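Local coordinates for protein alcohol dehydrogenase (Thermus thermophilus, PDB 2EIH) that binds zinc and probably acts as an NAD(P)-dependent oxidoreductase of the zinc-binding alcohol dehydrogenase family, at residues A[52-65]-A[111-123]. Sequence-based numbering, arbitrary orientation.
Sequences SPKLPLPHVLGADG and QILGEHRHGTYAE
Tyr121 lays one face of its ring against Leu61, whose CB stands 3.7 Å from the ring centroid in a CH-pi contact nearly along the ring normal. The two segments are mostly loop segments of the GroES-like domain of this medium-chain dehydrogenase fold, which cross beside the strands 2-6 and 84-91. Tyr121 is held at two ends: its backbone N donates to Leu61 O at 3.0 Å, while the ring's OH hydrogen-bonds outside the crossing to Asp43 and His326. Shortening Tyr121 to an alanine would strip the ring from Leu61 CB and is likely to open a gap there, with Asp43 and His326 losing the hydroxyl they share.

Val60 uses its two methyl branches separately. CG2, anti to the carbonyl carbon, sits over the centre of the His118 ring, 3.5 Å from its centroid, whereas CG1, anti to the backbone N (chi1 -179°), reaches the CB atoms of Tyr121 and Ala122. His118 NE2 sends a weak bond to Pro58 O; the imidazole is thus met at its edge by Pro58 O and over a face by Val60 CG2.

The buried His59 ring turns NE2 to Gly114 O at 2.6 Å; the acceptor lies in the ring plane, but the donor stands well above the carbonyl plane. Leu55 CD2 lies over one face of this imidazole, offset toward the rim. Gly62 and Gly114 meet where the backbones come close, and a CB on either would clash with the opposing segment. Gly62 O accepts from Thr120 N, and Gly119 N donates to Val60 O.

At one end of the contact, Ser52 OG donates to Glu115 O and lies over a face of the His116 ring. At the other, Thr120 OG1, tucked between its own N and carbonyl carbon (chi1 58°), donates to Asp64 O at 2.6 Å.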
ATOM      1  N   SER A  52      28.534 -18.450  -7.272  1.00 59.38           N
ATOM      2  CA  SER A  52      29.326 -18.717  -6.087  1.00 62.01           C
ATOM      3  C   SER A  52      30.788 -19.081  -6.350  1.00 63.99           C
ATOM      4  O   SER A  52      31.243 -20.182  -6.020  1.00 63.73           O
ATOM      5  CB  SER A  52      28.656 -19.819  -5.268  1.00 62.85           C
ATOM      6  OG  SER A  52      27.350 -19.421  -4.881  1.00 63.76           O
ATOM      7  N   PRO A  53      31.539 -18.165  -6.981  1.00 65.76           N
ATOM      8  CA  PRO A  53      32.956 -18.426  -7.257  1.00 65.85           C
ATOM      9  C   PRO A  53      33.696 -18.387  -5.914  1.00 65.80           C
ATOM     10  O   PRO A  53      33.101 -18.054  -4.886  1.00 66.16           O
ATOM     11  CB  PRO A  53      33.347 -17.266  -8.173  1.00 66.13           C
ATOM     12  CG  PRO A  53      32.066 -16.945  -8.884  1.00 66.42           C
ATOM     13  CD  PRO A  53      31.065 -17.002  -7.751  1.00 66.60           C
ATOM     14  N   LYS A  54      34.983 -18.715  -5.921  1.00 65.54           N
ATOM     15  CA  LYS A  54      35.776 -18.719  -4.695  1.00 65.04           C
ATOM     16  C   LYS A  54      35.152 -19.650  -3.653  1.00 63.22           C
ATOM     17  O   LYS A  54      35.472 -19.587  -2.465  1.00 63.92           O
ATOM     18  CB  LYS A  54      35.905 -17.296  -4.128  1.00 66.67           C
ATOM     19  CG  LYS A  54      36.795 -16.364  -4.956  1.00 69.07           C
ATOM     20  CD  LYS A  54      36.184 -16.071  -6.325  1.00 69.96           C
ATOM     21  CE  LYS A  54      37.119 -15.268  -7.223  1.00 70.67           C
ATOM     22  NZ  LYS A  54      36.503 -15.024  -8.562  1.00 69.67           N
ATOM     23  N   LEU A  55      34.260 -20.518  -4.114  1.00 61.12           N
ATOM     24  CA  LEU A  55      33.581 -21.478  -3.259  1.00 58.24           C
ATOM     25  C   LEU A  55      34.499 -22.658  -2.926  1.00 56.58           C
ATOM     26  O   LEU A  55      34.995 -23.344  -3.823  1.00 57.46           O
ATOM     27  CB  LEU A  55      32.334 -21.996  -3.974  1.00 58.24           C
ATOM     28  CG  LEU A  55      31.634 -23.174  -3.298  1.00 59.49           C
ATOM     29  CD1 LEU A  55      30.847 -22.678  -2.097  1.00 59.34           C
ATOM     30  CD2 LEU A  55      30.711 -23.865  -4.292  1.00 59.91           C
ATOM     31  N   PRO A  56      34.727 -22.918  -1.631  1.00 53.95           N
ATOM     32  CA  PRO A  56      35.591 -24.030  -1.228  1.00 51.82           C
ATOM     33  C   PRO A  56      35.036 -25.375  -1.690  1.00 49.59           C
ATOM     34  O   PRO A  56      33.832 -25.536  -1.835  1.00 47.82           O
ATOM     35  CB  PRO A  56      35.619 -23.904   0.293  1.00 52.38           C
ATOM     36  CG  PRO A  56      34.247 -23.382   0.598  1.00 54.02           C
ATOM     37  CD  PRO A  56      34.084 -22.305  -0.455  1.00 53.82           C
ATOM     38  N   LEU A  57      35.924 -26.334  -1.925  1.00 47.81           N
ATOM     39  CA  LEU A  57      35.517 -27.661  -2.356  1.00 46.99           C
ATOM     40  C   LEU A  57      36.128 -28.679  -1.395  1.00 45.73           C
ATOM     41  O   LEU A  57      37.172 -28.418  -0.803  1.00 46.93           O
ATOM     42  CB  LEU A  57      35.985 -27.919  -3.788  1.00 47.67           C
ATOM     43  CG  LEU A  57      35.620 -26.843  -4.820  1.00 49.82           C
ATOM     44  CD1 LEU A  57      36.118 -27.265  -6.199  1.00 49.64           C
ATOM     45  CD2 LEU A  57      34.106 -26.625  -4.856  1.00 49.80           C
ATOM     46  N   PRO A  58      35.486 -29.854  -1.226  1.00 43.67           N
ATOM     47  CA  PRO A  58      34.224 -30.217  -1.882  1.00 41.06           C
ATOM     48  C   PRO A  58      33.024 -29.439  -1.345  1.00 36.64           C
ATOM     49  O   PRO A  58      33.034 -28.972  -0.209  1.00 35.57           O
ATOM     50  CB  PRO A  58      34.127 -31.715  -1.606  1.00 41.77           C
ATOM     51  CG  PRO A  58      34.710 -31.827  -0.243  1.00 43.25           C
ATOM     52  CD  PRO A  58      35.946 -30.944  -0.344  1.00 42.37           C
ATOM     53  N   HIS A  59      31.987 -29.314  -2.167  1.00 34.36           N
ATOM     54  CA  HIS A  59      30.779 -28.598  -1.784  1.00 31.60           C
ATOM     55  C   HIS A  59      29.529 -29.457  -1.934  1.00 30.08           C
ATOM     56  O   HIS A  59      29.391 -30.217  -2.892  1.00 28.48           O
ATOM     57  CB  HIS A  59      30.626 -27.334  -2.633  1.00 29.77           C
ATOM     58  CG  HIS A  59      29.372 -26.575  -2.360  1.00 30.67           C
ATOM     59  ND1 HIS A  59      29.075 -26.059  -1.113  1.00 31.65           N
ATOM     60  CD2 HIS A  59      28.333 -26.245  -3.161  1.00 30.58           C
ATOM     61  CE1 HIS A  59      27.904 -25.444  -1.166  1.00 30.95           C
ATOM     62  NE2 HIS A  59      27.435 -25.543  -2.395  1.00 31.06           N
ATOM     63  N   VAL A  60      28.619 -29.329  -0.974  1.00 29.70           N
ATOM     64  CA  VAL A  60      27.368 -30.068  -1.010  1.00 26.78           C
ATOM     65  C   VAL A  60      26.265 -29.125  -1.465  1.00 26.46           C
ATOM     66  O   VAL A  60      25.943 -28.161  -0.780  1.00 25.99           O
ATOM     67  CB  VAL A  60      26.991 -30.620   0.375  1.00 26.30           C
ATOM     68  CG1 VAL A  60      25.684 -31.421   0.283  1.00 24.29           C
ATOM     69  CG2 VAL A  60      28.108 -31.497   0.897  1.00 25.62           C
ATOM     70  N   LEU A  61      25.685 -29.412  -2.620  1.00 25.37           N
ATOM     71  CA  LEU A  61      24.620 -28.587  -3.146  1.00 24.67           C
ATOM     72  C   LEU A  61      23.326 -28.895  -2.393  1.00 25.15           C
ATOM     73  O   LEU A  61      23.314 -29.731  -1.488  1.00 26.14           O
ATOM     74  CB  LEU A  61      24.446 -28.888  -4.636  1.00 25.86           C
ATOM     75  CG  LEU A  61      25.684 -28.725  -5.528  1.00 25.31           C
ATOM     76  CD1 LEU A  61      25.388 -29.254  -6.939  1.00 22.41           C
ATOM     77  CD2 LEU A  61      26.092 -27.255  -5.599  1.00 23.12           C
ATOM     78  N   GLY A  62      22.241 -28.222  -2.772  1.00 25.36           N
ATOM     79  CA  GLY A  62      20.955 -28.473  -2.140  1.00 23.63           C
ATOM     80  C   GLY A  62      20.360 -27.368  -1.282  1.00 23.84           C
ATOM     81  O   GLY A  62      20.830 -27.103  -0.169  1.00 22.64           O
ATOM     82  N   ALA A  63      19.313 -26.724  -1.791  1.00 22.10           N
ATOM     83  CA  ALA A  63      18.653 -25.666  -1.039  1.00 21.22           C
ATOM     84  C   ALA A  63      17.354 -26.204  -0.431  1.00 21.16           C
ATOM     85  O   ALA A  63      17.038 -25.936   0.729  1.00 22.89           O
ATOM     86  CB  ALA A  63      18.369 -24.460  -1.950  1.00 21.78           C
ATOM     87  N   ASP A  64      16.613 -26.978  -1.214  1.00 19.47           N
ATOM     88  CA  ASP A  64      15.360 -27.561  -0.753  1.00 18.83           C
ATOM     89  C   ASP A  64      15.563 -28.905  -0.067  1.00 19.68           C
ATOM     90  O   ASP A  64      16.367 -29.731  -0.508  1.00 22.43           O
ATOM     91  CB  ASP A  64      14.419 -27.766  -1.927  1.00 17.38           C
ATOM     92  CG  ASP A  64      13.454 -26.637  -2.083  1.00 17.47           C
ATOM     93  OD1 ASP A  64      13.042 -26.379  -3.232  1.00 17.27           O
ATOM     94  OD2 ASP A  64      13.097 -26.020  -1.048  1.00 16.66           O
ATOM     95  N   GLY A  65      14.813 -29.137   1.000  1.00 18.64           N
ATOM     96  CA  GLY A  65      14.932 -30.396   1.694  1.00 18.94           C
ATOM     97  C   GLY A  65      13.866 -30.605   2.743  1.00 21.37           C
ATOM     98  O   GLY A  65      13.260 -29.660   3.254  1.00 22.24           O
ATOM     99  N   GLN A 111      21.992 -15.559   1.952  1.00 38.57           N
ATOM    100  CA  GLN A 111      22.516 -16.754   1.320  1.00 39.65           C
ATOM    101  C   GLN A 111      21.497 -17.874   1.266  1.00 39.72           C
ATOM    102  O   GLN A 111      20.781 -18.149   2.237  1.00 38.82           O
ATOM    103  CB  GLN A 111      23.735 -17.242   2.071  1.00 42.05           C
ATOM    104  CG  GLN A 111      25.016 -16.717   1.526  1.00 48.13           C
ATOM    105  CD  GLN A 111      26.196 -17.253   2.296  1.00 52.16           C
ATOM    106  OE1 GLN A 111      26.210 -18.428   2.686  1.00 53.55           O
ATOM    107  NE2 GLN A 111      27.202 -16.405   2.514  1.00 53.59           N
ATOM    108  N   ILE A 112      21.437 -18.529   0.120  1.00 38.89           N
ATOM    109  CA  ILE A 112      20.515 -19.633  -0.039  1.00 38.75           C
ATOM    110  C   ILE A 112      21.273 -20.906   0.305  1.00 38.55           C
ATOM    111  O   ILE A 112      22.390 -21.113  -0.169  1.00 39.90           O
ATOM    112  CB  ILE A 112      19.998 -19.718  -1.482  1.00 38.30           C
ATOM    113  CG1 ILE A 112      19.552 -18.325  -1.953  1.00 37.89           C
ATOM    114  CG2 ILE A 112      18.838 -20.689  -1.554  1.00 37.44           C
ATOM    115  CD1 ILE A 112      19.047 -18.285  -3.378  1.00 36.48           C
ATOM    116  N   LEU A 113      20.680 -21.743   1.154  1.00 37.38           N
ATOM    117  CA  LEU A 113      21.307 -23.001   1.546  1.00 34.76           C
ATOM    118  C   LEU A 113      21.814 -23.722   0.295  1.00 34.24           C
ATOM    119  O   LEU A 113      21.122 -23.780  -0.724  1.00 32.74           O
ATOM    120  CB  LEU A 113      20.294 -23.886   2.285  1.00 33.80           C
ATOM    121  CG  LEU A 113      20.762 -25.267   2.753  1.00 32.10           C
ATOM    122  CD1 LEU A 113      21.957 -25.109   3.661  1.00 32.50           C
ATOM    123  CD2 LEU A 113      19.640 -25.985   3.475  1.00 30.41           C
ATOM    124  N   GLY A 114      23.032 -24.248   0.369  1.00 34.74           N
ATOM    125  CA  GLY A 114      23.607 -24.963  -0.764  1.00 35.64           C
ATOM    126  C   GLY A 114      24.319 -24.087  -1.785  1.00 36.90           C
ATOM    127  O   GLY A 114      25.018 -24.578  -2.674  1.00 34.68           O
ATOM    128  N   GLU A 115      24.143 -22.780  -1.658  1.00 39.99           N
ATOM    129  CA  GLU A 115      24.776 -21.852  -2.577  1.00 43.69           C
ATOM    130  C   GLU A 115      26.204 -21.532  -2.138  1.00 45.34           C
ATOM    131  O   GLU A 115      27.097 -21.361  -2.969  1.00 46.99           O
ATOM    132  CB  GLU A 115      23.964 -20.564  -2.659  1.00 45.45           C
ATOM    133  CG  GLU A 115      24.476 -19.578  -3.684  1.00 47.94           C
ATOM    134  CD  GLU A 115      23.784 -18.243  -3.586  1.00 49.36           C
ATOM    135  OE1 GLU A 115      24.091 -17.360  -4.414  1.00 53.58           O
ATOM    136  OE2 GLU A 115      22.942 -18.067  -2.677  1.00 49.07           O
ATOM    137  N   HIS A 116      26.420 -21.460  -0.830  1.00 45.97           N
ATOM    138  CA  HIS A 116      27.738 -21.151  -0.297  1.00 47.17           C
ATOM    139  C   HIS A 116      28.124 -22.102   0.815  1.00 47.04           C
ATOM    140  O   HIS A 116      29.308 -22.339   1.059  1.00 48.15           O
ATOM    141  CB  HIS A 116      27.760 -19.720   0.221  1.00 49.26           C
ATOM    142  CG  HIS A 116      27.591 -18.697  -0.854  1.00 52.71           C
ATOM    143  ND1 HIS A 116      28.544 -18.481  -1.826  1.00 53.80           N
ATOM    144  CD2 HIS A 116      26.564 -17.861  -1.143  1.00 54.53           C
ATOM    145  CE1 HIS A 116      28.112 -17.558  -2.667  1.00 55.09           C
ATOM    146  NE2 HIS A 116      26.914 -17.167  -2.275  1.00 55.24           N
ATOM    147  N   ARG A 117      27.111 -22.638   1.486  1.00 46.09           N
ATOM    148  CA  ARG A 117      27.303 -23.577   2.581  1.00 44.75           C
ATOM    149  C   ARG A 117      26.710 -24.925   2.182  1.00 42.69           C
ATOM    150  O   ARG A 117      25.799 -24.976   1.366  1.00 41.58           O
ATOM    151  CB  ARG A 117      26.608 -23.060   3.840  1.00 47.21           C
ATOM    152  CG  ARG A 117      26.947 -23.885   5.059  1.00 54.70           C
ATOM    153  CD  ARG A 117      26.283 -23.352   6.314  1.00 58.79           C
ATOM    154  NE  ARG A 117      24.840 -23.597   6.336  1.00 60.92           N
ATOM    155  CZ  ARG A 117      24.273 -24.799   6.406  1.00 60.70           C
ATOM    156  NH1 ARG A 117      22.952 -24.903   6.422  1.00 63.61           N
ATOM    157  NH2 ARG A 117      25.015 -25.895   6.464  1.00 59.31           N
ATOM    158  N   HIS A 118      27.231 -26.011   2.752  1.00 40.56           N
ATOM    159  CA  HIS A 118      26.736 -27.347   2.439  1.00 38.07           C
ATOM    160  C   HIS A 118      25.217 -27.432   2.494  1.00 35.74           C
ATOM    161  O   HIS A 118      24.595 -27.054   3.491  1.00 36.00           O
ATOM    162  CB  HIS A 118      27.320 -28.385   3.398  1.00 39.10           C
ATOM    163  CG  HIS A 118      28.730 -28.773   3.092  1.00 40.84           C
ATOM    164  ND1 HIS A 118      29.346 -29.861   3.679  1.00 41.59           N
ATOM    165  CD2 HIS A 118      29.655 -28.222   2.268  1.00 40.75           C
ATOM    166  CE1 HIS A 118      30.582 -29.960   3.231  1.00 40.90           C
ATOM    167  NE2 HIS A 118      30.796 -28.976   2.372  1.00 41.26           N
ATOM    168  N   GLY A 119      24.621 -27.957   1.430  1.00 32.35           N
ATOM    169  CA  GLY A 119      23.173 -28.054   1.376  1.00 28.46           C
ATOM    170  C   GLY A 119      22.513 -29.368   1.738  1.00 26.05           C
ATOM    171  O   GLY A 119      22.967 -30.095   2.624  1.00 23.31           O
ATOM    172  N   THR A 120      21.439 -29.681   1.021  1.00 25.61           N
ATOM    173  CA  THR A 120      20.664 -30.882   1.282  1.00 24.31           C
ATOM    174  C   THR A 120      21.014 -32.178   0.555  1.00 25.20           C
ATOM    175  O   THR A 120      20.333 -33.171   0.747  1.00 26.89           O
ATOM    176  CB  THR A 120      19.150 -30.580   1.082  1.00 24.29           C
ATOM    177  OG1 THR A 120      18.915 -30.104  -0.253  1.00 19.92           O
ATOM    178  CG2 THR A 120      18.700 -29.519   2.082  1.00 22.89           C
ATOM    179  N   TYR A 121      22.060 -32.185  -0.265  1.00 25.26           N
ATOM    180  CA  TYR A 121      22.450 -33.412  -0.970  1.00 25.40           C
ATOM    181  C   TYR A 121      23.223 -34.364  -0.046  1.00 27.12           C
ATOM    182  O   TYR A 121      24.234 -34.946  -0.451  1.00 28.83           O
ATOM    183  CB  TYR A 121      23.360 -33.108  -2.150  1.00 24.12           C
ATOM    184  CG  TYR A 121      22.695 -32.511  -3.381  1.00 24.95           C
ATOM    185  CD1 TYR A 121      21.637 -31.603  -3.281  1.00 24.22           C
ATOM    186  CD2 TYR A 121      23.232 -32.749  -4.639  1.00 22.68           C
ATOM    187  CE1 TYR A 121      21.147 -30.943  -4.411  1.00 24.47           C
ATOM    188  CE2 TYR A 121      22.758 -32.106  -5.772  1.00 23.61           C
ATOM    189  CZ  TYR A 121      21.726 -31.199  -5.656  1.00 25.37           C
ATOM    190  OH  TYR A 121      21.308 -30.525  -6.769  1.00 24.44           O
ATOM    191  N   ALA A 122      22.755 -34.519   1.189  1.00 26.16           N
ATOM    192  CA  ALA A 122      23.384 -35.407   2.162  1.00 25.18           C
ATOM    193  C   ALA A 122      22.333 -35.978   3.104  1.00 25.25           C
ATOM    194  O   ALA A 122      21.168 -35.610   3.036  1.00 26.70           O
ATOM    195  CB  ALA A 122      24.433 -34.641   2.951  1.00 25.93           C
ATOM    196  N   GLU A 123      22.764 -36.871   3.983  1.00 24.05           N
ATOM    197  CA  GLU A 123      21.877 -37.493   4.949  1.00 25.61           C
ATOM    198  C   GLU A 123      21.607 -36.583   6.142  1.00 24.94           C
ATOM    199  O   GLU A 123      20.694 -36.831   6.908  1.00 26.91           O
ATOM    200  CB  GLU A 123      22.472 -38.825   5.443  1.00 27.44           C
ATOM    201  CG  GLU A 123      22.644 -39.900   4.370  1.00 26.73           C
ATOM    202  CD  GLU A 123      23.359 -41.135   4.888  1.00 29.39           C
ATOM    203  OE1 GLU A 123      24.454 -40.992   5.477  1.00 31.52           O
ATOM    204  OE2 GLU A 123      22.839 -42.260   4.699  1.00 32.51           O
TER